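Local coordinates for lipopolysaccharide biosynthesis protein wbpB (PDB 3O9Z), which acts as an NAD-dependent sugar dehydrogenase in the biosynthesis of 2,3-diacetamido-2,3-dideoxy-D-mannuronic acid and binds NAD together with 2-oxoglutarate, at residues K21-V26 / S45-A50; K103-W108 / R124-V129; Y158-G163 / K243-S248. All blocks are in the same frame, centred on the assembly; numbering follows the deposited sequence.

Contacts 1 and 2 belong to the NAD-binding Rossmann fold, and contact 3 to the C-terminal alpha/beta part of the chain. Contact 1 is a surface contact. There a helix meets a loop through two phenylalanine rings and a lysine, without hydrogen bonds between the two segments. Contact 2 is buried; apolar packing joins a loop to a strand, and one lysine reaches the ligands. Contact 3 is partly buried and pairs two strands by backbone hydrogen bonds. Contacts 2 and 3 both touch 2-oxoglutarate, although their nearest atoms are about 7 Å apart. Contacts 1 and 3 both touch the second subunit.

Contact 1: K21-V26 / S45-A50; sequences KAIKEV and SFFPEA
Lys24 reaches from the end of helix 16-25 to the loop that carries Phe46 and Phe47. Its CB starts 4.4 Å from CZ of Phe47. CG stands anti to the backbone N (chi1 167°), and at this point the chain swings away from the Phe47 ring. CD makes no close approach to the loop. Bends at the second and third torsions then bring the chain back, and CE comes to 3.9 Å from Phe47 CZ. The tip goes further in. NZ sits over one face of the Phe47 ring, 3.9 Å from its centroid and 22° off the normal. This is a cation-pi contact, displaced toward the rim of the ring. The same NZ lies 2.8 Å from the carbonyl O of Phe46, but the angle is too poor for a hydrogen bond.

Ile23 meets the same ring obliquely. Its CG2 branch touches Phe47 CZ at 3.6 Å. Phe46 lies against the helix one turn earlier, with CE1 3.8 Å from the backbone N of Lys21. Lys21 itself sends its amine to Glu25, in a weak salt bridge along the helix surface.

The helix follows the first strand of the Rossmann fold. The loop joins strand 29-34 to strand 51-53, at the outer side of the sheet. Phe47 also packs on Leu30 of strand 29-34, and Ile23 on Tyr270 of helix 266-274. Pro48, next along the loop, packs on Arg244 of the second subunit.

The chemistry is mixed. Ile23 gives the Phe47 ring an apolar neighbour, while Lys24 gives it a cation. Lys24 is exposed, so its amine can probably keep water around it while its charge is attracted by the ring and the nearby carbonyl oxygen.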
loop_
_atom_site.group_PDB
_atom_site.type_symbol
_atom_site.label_atom_id
_atom_site.label_comp_id
_atom_site.label_asym_id
_atom_site.label_seq_id
_atom_site.Cartn_x
_atom_site.Cartn_y
_atom_site.Cartn_z
ATOM N N LYS A 21 -18.624 -17.876 -4.240
ATOM C CA LYS A 21 -19.640 -18.908 -4.070
ATOM C C LYS A 21 -20.825 -18.654 -5.028
ATOM O O LYS A 21 -21.329 -19.602 -5.663
ATOM C CB LYS A 21 -20.042 -19.013 -2.596
ATOM C CG LYS A 21 -21.166 -19.991 -2.293
ATOM C CD LYS A 21 -21.825 -19.594 -0.987
ATOM C CE LYS A 21 -21.620 -20.673 0.042
ATOM N NZ LYS A 21 -22.879 -21.460 0.128
ATOM N N ALA A 22 -21.267 -17.405 -5.185
ATOM C CA ALA A 22 -22.414 -17.120 -6.063
ATOM C C ALA A 22 -22.091 -17.427 -7.527
ATOM O O ALA A 22 -22.919 -17.972 -8.268
ATOM C CB ALA A 22 -22.840 -15.634 -5.948
ATOM N N ILE A 23 -20.930 -16.991 -7.994
ATOM C CA ILE A 23 -20.538 -17.251 -9.375
ATOM C C ILE A 23 -20.506 -18.748 -9.628
ATOM O O ILE A 23 -20.992 -19.202 -10.665
ATOM C CB ILE A 23 -19.154 -16.631 -9.671
ATOM C CG1 ILE A 23 -19.269 -15.111 -9.669
ATOM C CG2 ILE A 23 -18.593 -17.113 -11.034
ATOM C CD1 ILE A 23 -17.928 -14.372 -9.648
ATOM N N LYS A 24 -19.906 -19.493 -8.708
ATOM C CA LYS A 24 -19.927 -20.956 -8.743
ATOM C C LYS A 24 -21.368 -21.465 -8.902
ATOM O O LYS A 24 -21.709 -22.129 -9.897
ATOM C CB LYS A 24 -19.296 -21.490 -7.455
ATOM C CG LYS A 24 -19.509 -22.957 -7.168
ATOM C CD LYS A 24 -18.235 -23.690 -7.509
ATOM C CE LYS A 24 -17.681 -23.205 -8.839
ATOM N NZ LYS A 24 -16.199 -23.126 -8.770
ATOM N N GLU A 25 -22.197 -21.136 -7.911
ATOM C CA GLU A 25 -23.538 -21.694 -7.773
ATOM C C GLU A 25 -24.453 -21.286 -8.933
ATOM O O GLU A 25 -25.382 -22.009 -9.256
ATOM C CB GLU A 25 -24.134 -21.352 -6.394
ATOM C CG GLU A 25 -23.348 -21.978 -5.254
ATOM C CD GLU A 25 -23.948 -21.814 -3.866
ATOM O OE1 GLU A 25 -24.735 -20.870 -3.624
ATOM O OE2 GLU A 25 -23.564 -22.602 -2.977
ATOM N N VAL A 26 -24.189 -20.192 -9.632
ATOM C CA VAL A 26 -24.977 -19.901 -10.828
ATOM C C VAL A 26 -24.378 -20.459 -12.138
ATOM O O VAL A 26 -24.863 -20.142 -13.226
ATOM C CB VAL A 26 -25.269 -18.400 -10.994
ATOM C CG1 VAL A 26 -26.070 -17.845 -9.805
ATOM C CG2 VAL A 26 -23.989 -17.586 -11.267
ATOM N N SER A 45 -9.429 -22.378 -4.323
ATOM C CA SER A 45 -10.406 -23.396 -3.948
ATOM C C SER A 45 -11.705 -23.241 -4.740
ATOM O O SER A 45 -12.562 -24.115 -4.654
ATOM C CB SER A 45 -10.684 -23.352 -2.444
ATOM O OG SER A 45 -11.314 -22.129 -2.111
ATOM N N PHE A 46 -11.836 -22.163 -5.513
ATOM C CA PHE A 46 -13.038 -21.937 -6.328
ATOM C C PHE A 46 -12.733 -21.968 -7.823
ATOM O O PHE A 46 -13.428 -22.634 -8.608
ATOM C CB PHE A 46 -13.682 -20.568 -6.013
ATOM C CG PHE A 46 -14.302 -20.473 -4.641
ATOM C CD1 PHE A 46 -15.649 -20.767 -4.436
ATOM C CD2 PHE A 46 -13.524 -20.101 -3.559
ATOM C CE1 PHE A 46 -16.199 -20.669 -3.177
ATOM C CE2 PHE A 46 -14.063 -20.010 -2.287
ATOM C CZ PHE A 46 -15.407 -20.300 -2.101
ATOM N N PHE A 47 -11.773 -21.142 -8.235
ATOM C CA PHE A 47 -11.465 -20.927 -9.639
ATOM C C PHE A 47 -9.956 -20.905 -9.810
ATOM O O PHE A 47 -9.350 -19.842 -9.985
ATOM C CB PHE A 47 -12.102 -19.620 -10.173
ATOM C CG PHE A 47 -13.605 -19.667 -10.224
ATOM C CD1 PHE A 47 -14.231 -20.351 -11.252
ATOM C CD2 PHE A 47 -14.364 -19.093 -9.205
ATOM C CE1 PHE A 47 -15.638 -20.426 -11.281
ATOM C CE2 PHE A 47 -15.750 -19.163 -9.223
ATOM C CZ PHE A 47 -16.390 -19.833 -10.261
ATOM N N PRO A 48 -9.350 -22.104 -9.790
ATOM C CA PRO A 48 -7.893 -22.196 -9.788
ATOM C C PRO A 48 -7.202 -21.790 -11.089
ATOM O O PRO A 48 -5.980 -21.687 -11.092
ATOM C CB PRO A 48 -7.643 -23.684 -9.502
ATOM C CG PRO A 48 -8.853 -24.384 -10.013
ATOM C CD PRO A 48 -9.991 -23.423 -9.671
ATOM N N GLU A 49 -7.934 -21.441 -12.150
ATOM C CA GLU A 49 -7.351 -20.984 -13.424
ATOM C C GLU A 49 -7.583 -19.495 -13.776
ATOM O O GLU A 49 -7.124 -18.955 -14.795
ATOM C CB GLU A 49 -7.798 -21.922 -14.567
ATOM C CG GLU A 49 -7.004 -23.234 -14.536
ATOM C CD GLU A 49 -7.500 -24.334 -15.456
ATOM O OE1 GLU A 49 -8.447 -24.114 -16.241
ATOM O OE2 GLU A 49 -6.935 -25.446 -15.371
ATOM N N ALA A 50 -8.263 -18.780 -12.864
ATOM C CA ALA A 50 -8.558 -17.379 -13.103
ATOM C C ALA A 50 -7.289 -16.547 -13.185
ATOM O O ALA A 50 -6.334 -16.754 -12.405
ATOM C CB ALA A 50 -9.456 -16.819 -11.987
#

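Contact 2: K103-W108 / R124-V129; sequences KPLVLW and RRVYTV. With NAD (nicotinamide-adenine-dinucleotide), chain E; AKG (2-oxoglutaric acid), chain F.
Leu105 lays its CD1 methyl against Thr128, and CD1 is only 3.3 Å from Thr128 CB, a tight carbon contact. The two side chains cross at a slant. CD1 also touches CG1 of Val126, 3.8 Å away. Placing CG anti to the backbone N (chi1 -173°) aims the leucine at this strand. Thr128 OG1 has its own partner, the carbonyl O of Ser101.

The two segments are parts of one beta-alpha-beta crossover of the Rossmann fold. Strand 98-101 leads through this loop into helix 109-122 and back to the adjacent parallel strand 126-128. A cis peptide precedes Pro104. Glu102, Lys103 and Pro104 match the Glu-Lys-Pro motif of the Gfo/Idh/MocA family.

Lys103 passes CG 3.3 Å from the buried Val129 O, which has no polar partner in the model. The chain then turns away to the ligands. NZ donates to NAD O2D at 2.8 Å and to O5, the keto oxygen of 2-oxoglutarate, at 2.8 Å. It also bonds Asn183 O. A methionine in its place would probably leave the nicotinamide ribose hydroxyl and the keto oxygen without this shared donor.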
loop_
_atom_site.group_PDB
_atom_site.type_symbol
_atom_site.label_atom_id
_atom_site.label_comp_id
_atom_site.label_asym_id
_atom_site.label_seq_id
_atom_site.Cartn_x
_atom_site.Cartn_y
_atom_site.Cartn_z
ATOM N N LYS A 103 -23.497 -3.088 -2.723
ATOM C CA LYS A 103 -24.063 -1.861 -2.156
ATOM C C LYS A 103 -22.983 -1.013 -1.486
ATOM O O LYS A 103 -21.916 -1.530 -1.101
ATOM C CB LYS A 103 -25.234 -2.159 -1.200
ATOM C CG LYS A 103 -25.029 -3.308 -0.196
ATOM C CD LYS A 103 -23.809 -3.210 0.755
ATOM C CE LYS A 103 -23.856 -2.012 1.697
ATOM N NZ LYS A 103 -22.581 -2.101 2.534
ATOM N N PRO A 104 -23.203 0.289 -1.377
ATOM C CA PRO A 104 -24.209 1.092 -2.122
ATOM C C PRO A 104 -23.784 1.049 -3.583
ATOM O O PRO A 104 -22.589 1.058 -3.870
ATOM C CB PRO A 104 -24.022 2.511 -1.559
ATOM C CG PRO A 104 -22.518 2.543 -1.170
ATOM C CD PRO A 104 -22.274 1.149 -0.627
ATOM N N LEU A 105 -24.726 1.016 -4.523
ATOM C CA LEU A 105 -24.348 0.941 -5.943
ATOM C C LEU A 105 -23.324 2.010 -6.325
ATOM O O LEU A 105 -22.291 1.692 -6.957
ATOM C CB LEU A 105 -25.656 1.065 -6.791
ATOM C CG LEU A 105 -25.524 0.837 -8.317
ATOM C CD1 LEU A 105 -24.729 -0.428 -8.561
ATOM C CD2 LEU A 105 -26.943 0.697 -8.908
ATOM N N VAL A 106 -23.579 3.271 -5.985
ATOM C CA VAL A 106 -22.623 4.356 -6.059
ATOM C C VAL A 106 -22.852 5.282 -4.868
ATOM O O VAL A 106 -23.789 5.034 -4.083
ATOM C CB VAL A 106 -22.680 5.172 -7.376
ATOM C CG1 VAL A 106 -22.437 4.262 -8.603
ATOM C CG2 VAL A 106 -24.092 5.869 -7.513
ATOM N N LEU A 107 -22.024 6.297 -4.719
ATOM C CA LEU A 107 -22.096 7.204 -3.567
ATOM C C LEU A 107 -23.052 8.360 -3.795
ATOM O O LEU A 107 -23.616 8.898 -2.855
ATOM C CB LEU A 107 -20.717 7.731 -3.138
ATOM C CG LEU A 107 -19.785 6.676 -2.514
ATOM C CD1 LEU A 107 -18.467 7.403 -2.132
ATOM C CD2 LEU A 107 -20.596 6.098 -1.325
ATOM N N TRP A 108 -23.216 8.822 -5.039
ATOM C CA TRP A 108 -23.917 10.103 -5.287
ATOM C C TRP A 108 -25.012 9.990 -6.349
ATOM O O TRP A 108 -24.847 9.331 -7.356
ATOM C CB TRP A 108 -22.907 11.155 -5.750
ATOM C CG TRP A 108 -21.852 11.437 -4.736
ATOM C CD1 TRP A 108 -20.579 10.913 -4.686
ATOM C CD2 TRP A 108 -21.976 12.298 -3.600
ATOM N NE1 TRP A 108 -19.911 11.420 -3.591
ATOM C CE2 TRP A 108 -20.742 12.263 -2.903
ATOM C CE3 TRP A 108 -22.994 13.114 -3.101
ATOM C CZ2 TRP A 108 -20.515 13.017 -1.749
ATOM C CZ3 TRP A 108 -22.770 13.835 -1.921
ATOM C CH2 TRP A 108 -21.541 13.794 -1.274
ATOM N N ARG A 124 -25.222 -1.247 -22.279
ATOM C CA ARG A 124 -25.035 -2.203 -21.188
ATOM C C ARG A 124 -25.837 -1.735 -19.973
ATOM O O ARG A 124 -26.377 -0.603 -19.970
ATOM C CB ARG A 124 -23.550 -2.271 -20.793
ATOM C CG ARG A 124 -22.653 -2.532 -21.990
ATOM C CD ARG A 124 -22.950 -3.857 -22.633
ATOM N NE ARG A 124 -22.097 -4.049 -23.807
ATOM C CZ ARG A 124 -21.947 -5.175 -24.496
ATOM N NH1 ARG A 124 -21.207 -5.192 -25.602
ATOM N NH2 ARG A 124 -22.665 -6.243 -24.145
ATOM N N ARG A 125 -25.878 -2.612 -18.968
ATOM C CA ARG A 125 -26.673 -2.370 -17.740
ATOM C C ARG A 125 -25.846 -2.455 -16.457
ATOM O O ARG A 125 -24.915 -3.272 -16.346
ATOM C CB ARG A 125 -27.818 -3.363 -17.654
ATOM C CG ARG A 125 -28.884 -3.146 -18.788
ATOM C CD ARG A 125 -29.576 -1.785 -18.738
ATOM N NE ARG A 125 -30.187 -1.494 -17.436
ATOM C CZ ARG A 125 -31.302 -2.036 -16.965
ATOM N NH1 ARG A 125 -31.742 -1.684 -15.757
ATOM N NH2 ARG A 125 -32.016 -2.882 -17.689
ATOM N N VAL A 126 -26.307 -1.681 -15.478
ATOM C CA VAL A 126 -25.727 -1.620 -14.130
ATOM C C VAL A 126 -26.691 -2.208 -13.127
ATOM O O VAL A 126 -27.814 -1.684 -13.013
ATOM C CB VAL A 126 -25.451 -0.177 -13.777
ATOM C CG1 VAL A 126 -24.734 -0.115 -12.398
ATOM C CG2 VAL A 126 -24.624 0.495 -14.891
ATOM N N TYR A 127 -26.257 -3.219 -12.371
ATOM C CA TYR A 127 -27.009 -3.815 -11.279
ATOM C C TYR A 127 -26.311 -3.854 -9.931
ATOM O O TYR A 127 -25.120 -3.582 -9.877
ATOM C CB TYR A 127 -27.426 -5.217 -11.624
ATOM C CG TYR A 127 -28.234 -5.263 -12.907
ATOM C CD1 TYR A 127 -29.549 -4.854 -12.898
ATOM C CD2 TYR A 127 -27.672 -5.669 -14.105
ATOM C CE1 TYR A 127 -30.317 -4.876 -14.056
ATOM C CE2 TYR A 127 -28.445 -5.723 -15.283
ATOM C CZ TYR A 127 -29.767 -5.319 -15.230
ATOM O OH TYR A 127 -30.561 -5.330 -16.364
ATOM N N THR A 128 -27.068 -4.073 -8.861
ATOM C CA THR A 128 -26.492 -3.980 -7.517
ATOM C C THR A 128 -26.971 -5.083 -6.581
ATOM O O THR A 128 -28.008 -5.732 -6.753
ATOM C CB THR A 128 -26.667 -2.557 -6.937
ATOM O OG1 THR A 128 -25.883 -2.341 -5.748
ATOM C CG2 THR A 128 -28.118 -2.320 -6.623
ATOM N N VAL A 129 -26.164 -5.361 -5.556
ATOM C CA VAL A 129 -26.512 -6.362 -4.544
ATOM C C VAL A 129 -27.258 -5.677 -3.385
ATOM O O VAL A 129 -26.682 -4.898 -2.616
ATOM C CB VAL A 129 -25.241 -7.050 -3.981
ATOM C CG1 VAL A 129 -25.571 -8.076 -2.873
ATOM C CG2 VAL A 129 -24.484 -7.695 -5.114
HETATM P PA NAD E . -12.735 -5.125 2.589
HETATM O O1A NAD E . -12.685 -6.398 3.347
HETATM O O2A NAD E . -11.998 -3.861 3.058
HETATM O O5B NAD E . -12.219 -5.588 1.170
HETATM C C5B NAD E . -12.074 -4.557 0.233
HETATM C C4B NAD E . -11.161 -5.071 -0.906
HETATM O O4B NAD E . -11.120 -4.122 -2.004
HETATM C C3B NAD E . -9.703 -5.144 -0.373
HETATM O O3B NAD E . -9.143 -6.462 -0.551
HETATM C C2B NAD E . -8.950 -4.046 -1.143
HETATM O O2B NAD E . -7.565 -4.325 -1.393
HETATM C C1B NAD E . -9.764 -4.117 -2.469
HETATM N N9A NAD E . -9.541 -2.894 -3.283
HETATM C C8A NAD E . -9.099 -1.636 -3.008
HETATM N N7A NAD E . -9.026 -0.906 -4.119
HETATM C C5A NAD E . -9.343 -1.728 -5.172
HETATM C C6A NAD E . -9.424 -1.568 -6.607
HETATM N N6A NAD E . -9.080 -0.376 -7.187
HETATM N N1A NAD E . -9.824 -2.670 -7.230
HETATM C C2A NAD E . -10.162 -3.861 -6.753
HETATM N N3A NAD E . -10.066 -4.044 -5.411
HETATM C C4A NAD E . -9.701 -2.991 -4.671
HETATM O O3 NAD E . -14.268 -4.711 2.393
HETATM P PN NAD E . -15.567 -5.564 2.226
HETATM O O1N NAD E . -16.275 -5.646 3.578
HETATM O O2N NAD E . -15.266 -6.836 1.483
HETATM O O5D NAD E . -16.530 -4.585 1.410
HETATM C C5D NAD E . -16.371 -4.681 0.017
HETATM C C4D NAD E . -17.652 -4.088 -0.596
HETATM O O4D NAD E . -18.699 -5.030 -0.273
HETATM C C3D NAD E . -18.082 -2.710 -0.071
HETATM O O3D NAD E . -18.785 -2.060 -1.178
HETATM C C2D NAD E . -19.134 -3.101 0.979
HETATM O O2D NAD E . -20.125 -2.100 1.152
HETATM C C1D NAD E . -19.761 -4.405 0.471
HETATM N N1N NAD E . -20.277 -5.256 1.543
HETATM C C2N NAD E . -21.491 -5.753 1.445
HETATM C C3N NAD E . -22.078 -6.581 2.380
HETATM C C7N NAD E . -23.476 -6.977 2.129
HETATM O O7N NAD E . -23.965 -6.982 0.979
HETATM N N7N NAD E . -24.107 -7.448 3.198
HETATM C C4N NAD E . -21.306 -6.927 3.497
HETATM C C5N NAD E . -19.993 -6.457 3.529
HETATM C C6N NAD E . -19.463 -5.630 2.542
HETATM C C1 AKG F . -21.346 -4.070 5.451
HETATM O O1 AKG F . -20.674 -4.380 6.469
HETATM O O2 AKG F . -20.877 -3.359 4.555
HETATM C C2 AKG F . -22.663 -4.612 5.194
HETATM O O5 AKG F . -23.253 -4.272 4.171
HETATM C C3 AKG F . -23.310 -5.551 6.177
HETATM C C4 AKG F . -24.199 -4.717 7.099
HETATM C C5 AKG F . -24.781 -5.503 8.256
HETATM O O3 AKG F . -24.038 -6.248 8.923
HETATM O O4 AKG F . -25.981 -5.396 8.517
#

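Contact 3: Y158-G163 / K243-S248; sequences YVTGRG and KRTYRS. With AKG (2-oxoglutaric acid), chain F.
Tyr158 and Arg247 face each other as a non-hydrogen-bonded pair of antiparallel strands. Val159 and Tyr246 form the hydrogen-bonded pair beside them. Val159 N donates to Tyr246 O at 2.8 Å, and Tyr246 N returns a bond to Val159 O. Gly161 N adds a third, to Arg244 O at 2.9 Å. The CA hydrogen of Thr245 also points at Val159 O.

The apolar contact of Tyr158 is a CH-pi one. Arg247 CG lies over the centre of its ring, 4.0 Å from the centroid. The guanidinium then runs on past the hydroxyl, its plane turned 73° from the ring.

Strands 152-160 and 245-251 are neighbours in the mixed sheet of the C-terminal domain, as in the Gfo/Idh/MocA family. The sheet face bearing Tyr158, Thr160 and Arg247 holds 2-oxoglutarate.

The polar bonds gather on the distal carboxylate of that ligand. O4 takes Tyr158 OH at 2.6 Å and Arg247 NE at 2.9 Å. O3 takes Thr160 OG1, Arg247 NH2 and Arg162 NH2. Arg247 thus grips both oxygens from its edge, its chain extended from CG to NE. Arg162 NH2 reaches the other carboxylate too, bonding O1 at 2.8 Å with an N-H...O angle of 159°. Its NH1 is tied to Thr160 OG1 and Gly161 O, both near the guanidinium plane, which restrains its rotation. On the outer rim, Arg244 forms a salt bridge with Glu49 of the second subunit.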
loop_
_atom_site.group_PDB
_atom_site.type_symbol
_atom_site.label_atom_id
_atom_site.label_comp_id
_atom_site.label_asym_id
_atom_site.label_seq_id
_atom_site.Cartn_x
_atom_site.Cartn_y
_atom_site.Cartn_z
ATOM N N TYR A 158 -31.397 -0.814 13.611
ATOM C CA TYR A 158 -30.406 -1.535 12.813
ATOM C C TYR A 158 -29.079 -1.447 13.551
ATOM O O TYR A 158 -28.380 -0.420 13.480
ATOM C CB TYR A 158 -30.313 -0.894 11.407
ATOM C CG TYR A 158 -29.727 -1.815 10.367
ATOM C CD1 TYR A 158 -28.350 -2.054 10.292
ATOM C CD2 TYR A 158 -30.564 -2.501 9.496
ATOM C CE1 TYR A 158 -27.835 -2.906 9.300
ATOM C CE2 TYR A 158 -30.073 -3.376 8.540
ATOM C CZ TYR A 158 -28.716 -3.568 8.437
ATOM O OH TYR A 158 -28.191 -4.433 7.495
ATOM N N VAL A 159 -28.715 -2.510 14.251
ATOM C CA VAL A 159 -27.507 -2.518 15.071
ATOM C C VAL A 159 -26.688 -3.696 14.574
ATOM O O VAL A 159 -27.170 -4.826 14.483
ATOM C CB VAL A 159 -27.826 -2.747 16.563
ATOM C CG1 VAL A 159 -26.528 -2.709 17.332
ATOM C CG2 VAL A 159 -28.761 -1.667 17.110
ATOM N N THR A 160 -25.459 -3.446 14.144
ATOM C CA THR A 160 -24.620 -4.535 13.667
ATOM C C THR A 160 -23.185 -4.291 14.143
ATOM O O THR A 160 -22.517 -3.344 13.706
ATOM C CB THR A 160 -24.766 -4.727 12.143
ATOM O OG1 THR A 160 -23.930 -5.832 11.747
ATOM C CG2 THR A 160 -24.342 -3.472 11.385
ATOM N N GLY A 161 -22.740 -5.047 15.151
ATOM C CA GLY A 161 -21.507 -4.664 15.835
ATOM C C GLY A 161 -20.293 -4.778 14.932
ATOM O O GLY A 161 -20.202 -5.673 14.089
ATOM N N ARG A 162 -19.373 -3.841 15.155
ATOM C CA ARG A 162 -18.097 -3.867 14.412
ATOM C C ARG A 162 -16.948 -3.707 15.389
ATOM O O ARG A 162 -16.915 -2.794 16.229
ATOM C CB ARG A 162 -18.016 -2.747 13.367
ATOM C CG ARG A 162 -18.988 -2.949 12.216
ATOM C CD ARG A 162 -18.581 -4.103 11.293
ATOM N NE ARG A 162 -19.486 -4.218 10.158
ATOM C CZ ARG A 162 -20.673 -4.803 10.211
ATOM N NH1 ARG A 162 -21.150 -5.260 11.361
ATOM N NH2 ARG A 162 -21.426 -4.876 9.101
ATOM N N GLY A 163 -15.954 -4.566 15.165
ATOM C CA GLY A 163 -14.752 -4.454 16.001
ATOM C C GLY A 163 -13.817 -3.308 15.664
ATOM O O GLY A 163 -14.082 -2.493 14.766
ATOM N N LYS A 243 -25.387 -11.646 21.890
ATOM C CA LYS A 243 -25.722 -11.292 20.501
ATOM C C LYS A 243 -25.217 -9.901 20.132
ATOM O O LYS A 243 -25.283 -8.996 20.977
ATOM C CB LYS A 243 -27.228 -11.311 20.278
ATOM C CG LYS A 243 -27.920 -12.608 20.690
ATOM C CD LYS A 243 -27.556 -13.762 19.787
ATOM C CE LYS A 243 -28.571 -14.892 19.972
ATOM N NZ LYS A 243 -28.128 -16.126 19.278
ATOM N N ARG A 244 -24.743 -9.750 18.894
ATOM C CA ARG A 244 -24.143 -8.469 18.498
ATOM C C ARG A 244 -24.820 -7.805 17.312
ATOM O O ARG A 244 -24.316 -6.800 16.804
ATOM C CB ARG A 244 -22.641 -8.635 18.253
ATOM C CG ARG A 244 -21.961 -9.136 19.511
ATOM C CD ARG A 244 -20.473 -9.389 19.373
ATOM N NE ARG A 244 -19.947 -9.370 20.732
ATOM C CZ ARG A 244 -19.294 -8.345 21.265
ATOM N NH1 ARG A 244 -18.984 -7.282 20.536
ATOM N NH2 ARG A 244 -18.894 -8.426 22.523
ATOM N N THR A 245 -25.945 -8.357 16.875
ATOM C CA THR A 245 -26.751 -7.754 15.832
ATOM C C THR A 245 -28.216 -7.751 16.254
ATOM O O THR A 245 -28.714 -8.646 16.969
ATOM C CB THR A 245 -26.650 -8.464 14.482
ATOM O OG1 THR A 245 -27.286 -9.743 14.569
ATOM C CG2 THR A 245 -25.166 -8.627 14.049
ATOM N N TYR A 246 -28.916 -6.758 15.730
ATOM C CA TYR A 246 -30.350 -6.618 15.914
ATOM C C TYR A 246 -30.847 -5.774 14.751
ATOM O O TYR A 246 -30.564 -4.579 14.686
ATOM C CB TYR A 246 -30.664 -5.958 17.259
ATOM C CG TYR A 246 -32.151 -5.749 17.486
ATOM C CD1 TYR A 246 -33.002 -6.849 17.591
ATOM C CD2 TYR A 246 -32.696 -4.478 17.576
ATOM C CE1 TYR A 246 -34.370 -6.674 17.773
ATOM C CE2 TYR A 246 -34.067 -4.290 17.786
ATOM C CZ TYR A 246 -34.885 -5.399 17.880
ATOM O OH TYR A 246 -36.239 -5.203 18.059
ATOM N N ARG A 247 -31.578 -6.405 13.837
ATOM C CA ARG A 247 -32.057 -5.760 12.622
ATOM C C ARG A 247 -33.550 -5.940 12.534
ATOM O O ARG A 247 -34.032 -7.050 12.268
ATOM C CB ARG A 247 -31.372 -6.300 11.360
ATOM C CG ARG A 247 -29.841 -6.198 11.346
ATOM C CD ARG A 247 -29.341 -6.859 10.045
ATOM N NE ARG A 247 -27.891 -7.018 9.978
ATOM C CZ ARG A 247 -27.240 -8.131 10.305
ATOM N NH1 ARG A 247 -27.915 -9.150 10.852
ATOM N NH2 ARG A 247 -25.925 -8.220 10.113
ATOM N N SER A 248 -34.275 -4.866 12.835
ATOM C CA SER A 248 -35.704 -4.970 13.140
ATOM C C SER A 248 -36.477 -3.902 12.374
ATOM O O SER A 248 -36.096 -2.723 12.356
ATOM C CB SER A 248 -35.934 -4.752 14.641
ATOM O OG SER A 248 -37.285 -4.419 14.909
HETATM C C1 AKG F . -21.346 -4.070 5.451
HETATM O O1 AKG F . -20.674 -4.380 6.469
HETATM O O2 AKG F . -20.877 -3.359 4.555
HETATM C C2 AKG F . -22.663 -4.612 5.194
HETATM O O5 AKG F . -23.253 -4.272 4.171
HETATM C C3 AKG F . -23.310 -5.551 6.177
HETATM C C4 AKG F . -24.199 -4.717 7.099
HETATM C C5 AKG F . -24.781 -5.503 8.256
HETATM O O3 AKG F . -24.038 -6.248 8.923
HETATM O O4 AKG F . -25.981 -5.396 8.517
#